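Local coordinates for inositol-1,4,5-trisphosphate 5-phosphatase 1 (Schizosaccharomyces pombe, PDB 1I9Z), which removes the 5-phosphate from phosphatidylinositol 4,5-bisphosphate and from soluble inositol polyphosphates through its magnesium-dependent catalytic domain, at residues A79-R82 / E83-C87. Sequence-based numbering, arbitrary orientation.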
loop_
_atom_site.group_PDB
_atom_site.type_symbol
_atom_site.label_atom_id
_atom_site.label_comp_id
_atom_site.label_asym_id
_atom_site.label_seq_id
_atom_site.Cartn_x
_atom_site.Cartn_y
_atom_site.Cartn_z
ATOM N N ALA A 79 22.249 -0.387 6.758
ATOM C CA ALA A 79 22.954 -1.499 6.143
ATOM C C ALA A 79 22.069 -2.709 5.928
ATOM O O ALA A 79 22.129 -3.385 4.878
ATOM C CB ALA A 79 24.138 -1.918 7.023
ATOM N N LYS A 80 21.304 -3.036 6.956
ATOM C CA LYS A 80 20.461 -4.227 6.847
ATOM C C LYS A 80 19.370 -3.973 5.818
ATOM O O LYS A 80 19.066 -4.840 5.021
ATOM C CB LYS A 80 19.862 -4.591 8.195
ATOM C CG LYS A 80 20.818 -5.456 9.072
ATOM C CD LYS A 80 20.307 -5.509 10.524
ATOM C CE LYS A 80 21.268 -6.290 11.430
ATOM N NZ LYS A 80 21.301 -7.746 11.068
ATOM N N ARG A 81 18.852 -2.746 5.802
ATOM C CA ARG A 81 17.815 -2.407 4.799
ATOM C C ARG A 81 18.419 -2.552 3.380
ATOM O O ARG A 81 17.820 -3.120 2.477
ATOM C CB ARG A 81 17.350 -0.949 4.986
ATOM C CG ARG A 81 16.298 -0.636 3.944
ATOM C CD ARG A 81 16.052 0.837 3.914
ATOM N NE ARG A 81 17.051 1.478 3.052
ATOM C CZ ARG A 81 17.754 2.546 3.434
ATOM N NH1 ARG A 81 17.589 3.064 4.646
ATOM N NH2 ARG A 81 18.571 3.138 2.573
ATOM N N ARG A 82 19.657 -2.085 3.194
ATOM C CA ARG A 82 20.250 -2.203 1.889
ATOM C C ARG A 82 20.506 -3.639 1.449
ATOM O O ARG A 82 20.545 -3.880 0.250
ATOM C CB ARG A 82 21.559 -1.379 1.825
ATOM C CG ARG A 82 21.221 0.106 1.818
ATOM C CD ARG A 82 22.435 1.065 1.857
ATOM N NE ARG A 82 21.894 2.420 1.672
ATOM C CZ ARG A 82 22.272 3.503 2.346
ATOM N NH1 ARG A 82 23.222 3.398 3.284
ATOM N NH2 ARG A 82 21.697 4.677 2.062
ATOM N N GLU A 83 20.696 -4.555 2.392
ATOM C CA GLU A 83 20.901 -5.982 2.025
ATOM C C GLU A 83 19.579 -6.513 1.425
ATOM O O GLU A 83 19.546 -7.270 0.458
ATOM C CB GLU A 83 21.225 -6.800 3.261
ATOM C CG GLU A 83 22.650 -6.585 3.809
ATOM C CD GLU A 83 22.866 -7.386 5.092
ATOM O OE1 GLU A 83 22.707 -8.623 5.025
ATOM O OE2 GLU A 83 23.174 -6.792 6.154
ATOM N N TRP A 84 18.463 -6.120 2.060
ATOM C CA TRP A 84 17.165 -6.518 1.552
ATOM C C TRP A 84 16.941 -5.891 0.180
ATOM O O TRP A 84 16.458 -6.562 -0.729
ATOM C CB TRP A 84 16.038 -6.077 2.540
ATOM C CG TRP A 84 16.011 -6.974 3.691
ATOM C CD1 TRP A 84 16.407 -6.702 4.962
ATOM C CD2 TRP A 84 15.483 -8.299 3.696
ATOM N NE1 TRP A 84 16.120 -7.771 5.777
ATOM C CE2 TRP A 84 15.568 -8.775 5.019
ATOM C CE3 TRP A 84 14.939 -9.133 2.696
ATOM C CZ2 TRP A 84 15.126 -10.073 5.408
ATOM C CZ3 TRP A 84 14.473 -10.431 3.078
ATOM C CH2 TRP A 84 14.585 -10.872 4.433
ATOM N N GLU A 85 17.275 -4.609 0.025
ATOM C CA GLU A 85 17.130 -3.971 -1.294
ATOM C C GLU A 85 17.890 -4.738 -2.361
ATOM O O GLU A 85 17.412 -4.932 -3.489
ATOM C CB GLU A 85 17.679 -2.509 -1.310
ATOM C CG GLU A 85 16.861 -1.588 -0.370
ATOM C CD GLU A 85 17.429 -0.191 -0.231
ATOM O OE1 GLU A 85 18.439 0.127 -0.892
ATOM O OE2 GLU A 85 16.875 0.603 0.544
ATOM N N SER A 86 19.134 -5.077 -2.030
ATOM C CA SER A 86 19.942 -5.795 -3.003
ATOM C C SER A 86 19.299 -7.153 -3.287
ATOM O O SER A 86 19.328 -7.634 -4.454
ATOM C CB SER A 86 21.381 -5.997 -2.419
ATOM O OG SER A 86 22.077 -6.946 -3.200
ATOM N N CYS A 87 18.762 -7.802 -2.247
ATOM C CA CYS A 87 18.128 -9.114 -2.489
ATOM C C CYS A 87 16.893 -9.021 -3.380
ATOM O O CYS A 87 16.696 -9.832 -4.290
ATOM C CB CYS A 87 17.754 -9.836 -1.189
ATOM S SG CYS A 87 19.146 -10.445 -0.230
HETATM O O HOH W 1 19.471 2.477 -0.159
#
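Arg81 and Glu85, one turn apart on helix 78-94, form an i to i+4 salt bridge that illustrates how a buried carboxylate shares its partners between its own helix and the neighbouring strand. Followed outward, Glu85 first sets CB against the carbonyl oxygen of Arg82, then CG at 3.4 Å from Arg81 O. Its chi1 of -64° places CG anti to its carbonyl carbon, and the extended chain beyond carries the carboxylate back along the preceding turn. There Glu85 OE2 accepts a hydrogen bond from Arg81 NE, the two atoms 2.7 Å apart. The bond lies close to the guanidinium plane but reaches OE2 from above the carboxylate, the two planes being 30° apart. Arg81 comes to this position through a bend at chi3 (84°), which turns NE toward OE2. Glu85 OE1 lies 3.9 Å from Arg82 CG and accepts a hydrogen bond from a water whose oxygen is 2.7 Å away. That water in turn accepts from Arg81 NH2 and Arg82 NE, joining both arginines to one acid. Ser107 also hydrogen-bonds OE2, and Gln109 takes Arg81 NH1, tying the helix to strand 102-110. With an alanine here, Arg81 NE and Ser107 would probably lose their shared acceptor and the bridging water its carboxylate. Beneath the side chains runs regular alpha-helical bonding, such as Glu85 N to Arg81 O (2.9 Å), while Trp84 meets Phe62 of strand 57-63. The whole is an intrahelical salt bridge on a helix packed against a beta sheet, as in the layered alpha/beta fold of DNase I-like phosphatases.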